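Local structure of deacetylase EF_0837 (Enterococcus faecalis, 2ICS) at residues A[252-255]-A[256-260]; A[231-234]-A[235-238]. The protein is a zinc-dependent amidohydrolase-superfamily enzyme that can deacetylate acetyl-(R)-mandelate in vitro, though with very low efficiency, using two zinc ions per subunit. All coordinates share one frame; numbering follows the deposited sequence.

Overall arrangement
Contact 2 comes first along the chain, within helix 230-237, and contact 1 follows within helix 253-261; between the two helices runs strand 241-243, one of the parallel strands of the TIM barrel, next to strand 208-210. Their centres are about 16 Å apart and their nearest atoms about 5 Å, so the two do not meet directly, although they occupy the same flank of the molecule. Contact 1 is the nearer to the active site: the side chain of Val255 is about 10 Å from that of the zinc ligand His211. Contact 2 is remote from the zinc and adenine sites. Lys265, in the loop after helix 253-261, meets both, touching Leu260 and bonding to Tyr236.

Contact 1 of 2, residues A[252-255]-A[256-260]; sequences NFHV and AETAL
Two first torsions bring His254 and Thr258 together one turn apart: the imidazole stands opposite its own backbone N (chi1 -176°), while the threonine hydroxyl swings in beside its backbone N (chi1 -64°) and faces back up the chain. These are the N-terminal two turns of helix 253-261 in the TIM barrel, with Asn252 at the N-cap. The amide oxygen OD1 of Asn252 takes the N-H of Val255 on a lone pair in the carbonyl plane, at 3.0 Å, so one of the amides left over at the helix start has an acceptor. The other end of that side-chain amide, ND2, bonds to Asn347.

From there the regular ladder takes over, Ala256 N giving to Asn252 O at 3.1 Å and Glu257 N to Phe253 O at 2.8 Å. At His254 O the pattern doubles. Thr258 N and Thr258 OG1 both donate to it, each at 2.8 Å, from opposite faces of the carbonyl plane, which ties the threonine side chain to the preceding turn. OG1 also sits over one face of the imidazole, displaced toward the rim, 3.5 Å from His254 NE2. That nitrogen bonds to Asp226, which should fix the rotation of the ring.

Glu257 reaches back past the carbonyl of Phe253 to form a salt bridge with Arg351, and Phe253 itself packs against helix 286-296. On another side of the helix, Val255 lies against Leu221, and Val255 O receives the N-H of Ala259 at 2.9 Å.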
# COMPACT_ATOMS: atom_id res chain seq x y z
N ASN A 252 15.17 -4.36 0.09
CA ASN A 252 16.39 -5.10 -0.20
C ASN A 252 16.05 -6.56 -0.52
O ASN A 252 15.44 -7.25 0.29
CB ASN A 252 17.33 -4.97 1.01
CG ASN A 252 18.66 -5.69 0.81
OD1 ASN A 252 18.73 -6.92 0.85
ND2 ASN A 252 19.73 -4.92 0.62
N PHE A 253 16.43 -7.01 -1.72
CA PHE A 253 16.17 -8.39 -2.16
C PHE A 253 16.71 -9.42 -1.18
O PHE A 253 16.01 -10.37 -0.82
CB PHE A 253 16.81 -8.66 -3.53
CG PHE A 253 15.96 -8.24 -4.71
CD1 PHE A 253 14.71 -8.80 -4.93
CD2 PHE A 253 16.45 -7.32 -5.64
CE1 PHE A 253 13.96 -8.47 -6.05
CE2 PHE A 253 15.71 -6.99 -6.77
CZ PHE A 253 14.46 -7.56 -6.98
N HIS A 254 17.95 -9.25 -0.76
CA HIS A 254 18.56 -10.20 0.16
C HIS A 254 17.74 -10.37 1.43
O HIS A 254 17.54 -11.49 1.92
CB HIS A 254 19.98 -9.78 0.52
CG HIS A 254 20.69 -10.77 1.38
ND1 HIS A 254 20.98 -12.05 0.96
CD2 HIS A 254 21.10 -10.70 2.67
CE1 HIS A 254 21.54 -12.72 1.95
NE2 HIS A 254 21.62 -11.92 3.00
N VAL A 255 17.24 -9.26 1.96
CA VAL A 255 16.45 -9.30 3.18
C VAL A 255 15.14 -10.07 2.98
O VAL A 255 14.77 -10.91 3.81
CB VAL A 255 16.15 -7.87 3.68
CG1 VAL A 255 15.26 -7.92 4.91
CG2 VAL A 255 17.47 -7.16 4.02
N ALA A 256 14.45 -9.77 1.88
CA ALA A 256 13.18 -10.43 1.56
C ALA A 256 13.39 -11.92 1.31
O ALA A 256 12.57 -12.75 1.73
CB ALA A 256 12.56 -9.78 0.31
N GLU A 257 14.48 -12.25 0.63
CA GLU A 257 14.80 -13.64 0.34
C GLU A 257 15.15 -14.38 1.61
O GLU A 257 14.70 -15.51 1.83
CB GLU A 257 15.95 -13.73 -0.67
CG GLU A 257 15.63 -13.10 -2.02
CD GLU A 257 16.84 -12.96 -2.92
OE1 GLU A 257 17.95 -12.70 -2.39
OE2 GLU A 257 16.68 -13.08 -4.15
N THR A 258 15.95 -13.75 2.47
CA THR A 258 16.33 -14.38 3.72
C THR A 258 15.09 -14.63 4.55
O THR A 258 14.90 -15.71 5.10
CB THR A 258 17.30 -13.50 4.52
OG1 THR A 258 18.52 -13.35 3.78
CG2 THR A 258 17.62 -14.14 5.87
N ALA A 259 14.22 -13.62 4.63
CA ALA A 259 12.99 -13.76 5.40
C ALA A 259 12.15 -14.93 4.89
O ALA A 259 11.64 -15.73 5.68
CB ALA A 259 12.18 -12.46 5.33
N LEU A 260 12.01 -15.04 3.57
CA LEU A 260 11.22 -16.14 2.99
C LEU A 260 11.80 -17.49 3.39
O LEU A 260 11.07 -18.39 3.80
CB LEU A 260 11.16 -16.02 1.46
CG LEU A 260 10.35 -17.11 0.74
CD1 LEU A 260 8.91 -17.13 1.25
CD2 LEU A 260 10.36 -16.85 -0.76

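Contact 2 of 2, residues A[231-234]-A[235-238]; sequences FAWQ and AYNK
Trp233 and Tyr236, three residues apart on helix 230-237, make the aromatic part of this contact. The helix precedes strand 241-243 of the TIM barrel, and both side chains leave it alongside each other in the same direction. Tyr236 has its ring anti to the backbone N (chi1 -180°), and this sets its CD2 3.6 Å from Trp233 CZ3. The planes are nearly perpendicular, at 87°, but the approach is oblique, with the tyrosine ring centre 5.3 Å from that of the indole's six-membered ring. Met264 touches both aromatics, and Phe242 meets Tyr236 edge-to-face, so the pair joins this helix to the neighbouring strand and to the chain just beyond helix 253-261. Phe231 and Ala235 pack instead on helix 196-202.

Hydrogen bonds hold the polar atoms of both aromatic side chains: Trp233 NE1, on the five-membered ring and away from the tyrosine, donates to Glu262, and Tyr236 OH bonds to the backbone oxygen of Lys265. Lys238 NZ bonds to Leu200 O and Met203 O.

Backbone bonds carry the last turn. Ala235 N gives to Phe231 O and Tyr236 N to Ala232 O, both at 3.0 Å, while Asn237 N comes to 2.6 Å from Trp233 O. Lys238 N bonds to Gln234 O at 2.9 Å, with an N-H...O angle of 139°.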
# COMPACT_ATOMS: atom_id res chain seq x y z
N PHE A 231 13.74 -10.36 17.85
CA PHE A 231 12.68 -9.46 18.24
C PHE A 231 11.82 -9.06 17.05
O PHE A 231 10.66 -8.67 17.21
CB PHE A 231 13.25 -8.22 18.96
CG PHE A 231 14.20 -7.40 18.12
CD1 PHE A 231 13.72 -6.49 17.19
CD2 PHE A 231 15.57 -7.52 18.29
CE1 PHE A 231 14.59 -5.71 16.44
CE2 PHE A 231 16.46 -6.74 17.55
CZ PHE A 231 15.96 -5.83 16.62
N ALA A 232 12.38 -9.18 15.84
CA ALA A 232 11.62 -8.87 14.63
C ALA A 232 10.61 -10.00 14.44
O ALA A 232 9.45 -9.77 14.09
CB ALA A 232 12.56 -8.78 13.43
N TRP A 233 11.05 -11.23 14.69
CA TRP A 233 10.16 -12.39 14.58
C TRP A 233 9.07 -12.28 15.63
O TRP A 233 7.91 -12.62 15.39
CB TRP A 233 10.94 -13.69 14.80
CG TRP A 233 11.27 -14.40 13.53
CD1 TRP A 233 12.50 -14.49 12.93
CD2 TRP A 233 10.35 -15.09 12.68
NE1 TRP A 233 12.39 -15.19 11.75
CE2 TRP A 233 11.09 -15.57 11.58
CE3 TRP A 233 8.98 -15.35 12.75
CZ2 TRP A 233 10.49 -16.30 10.54
CZ3 TRP A 233 8.38 -16.07 11.71
CH2 TRP A 233 9.14 -16.54 10.62
N GLN A 234 9.45 -11.79 16.81
CA GLN A 234 8.50 -11.64 17.90
C GLN A 234 7.38 -10.68 17.52
O GLN A 234 6.21 -10.98 17.70
CB GLN A 234 9.22 -11.14 19.15
CG GLN A 234 10.07 -12.22 19.81
CD GLN A 234 11.06 -11.65 20.82
OE1 GLN A 234 10.75 -10.72 21.56
NE2 GLN A 234 12.26 -12.23 20.85
N ALA A 235 7.75 -9.51 16.99
CA ALA A 235 6.76 -8.52 16.58
C ALA A 235 5.89 -9.14 15.49
O ALA A 235 4.67 -8.99 15.48
CB ALA A 235 7.46 -7.27 16.06
N TYR A 236 6.53 -9.83 14.55
CA TYR A 236 5.84 -10.49 13.45
C TYR A 236 4.85 -11.51 14.02
O TYR A 236 3.67 -11.52 13.68
CB TYR A 236 6.86 -11.20 12.56
CG TYR A 236 6.28 -11.93 11.36
CD1 TYR A 236 5.90 -11.23 10.22
CD2 TYR A 236 6.16 -13.32 11.36
CE1 TYR A 236 5.42 -11.90 9.09
CE2 TYR A 236 5.68 -14.00 10.24
CZ TYR A 236 5.31 -13.28 9.11
OH TYR A 236 4.88 -13.94 7.98
N ASN A 237 5.36 -12.37 14.90
CA ASN A 237 4.55 -13.41 15.51
C ASN A 237 3.37 -12.85 16.30
O ASN A 237 2.32 -13.50 16.37
CB ASN A 237 5.45 -14.27 16.42
CG ASN A 237 4.74 -15.51 16.95
OD1 ASN A 237 4.20 -16.31 16.18
ND2 ASN A 237 4.76 -15.68 18.27
N LYS A 238 3.51 -11.65 16.87
CA LYS A 238 2.42 -11.07 17.65
C LYS A 238 1.38 -10.31 16.82
O LYS A 238 0.43 -9.75 17.38
CB LYS A 238 2.97 -10.16 18.76
CG LYS A 238 3.42 -8.77 18.35
CD LYS A 238 4.00 -8.02 19.57
CE LYS A 238 4.41 -6.59 19.22
NZ LYS A 238 5.03 -5.85 20.38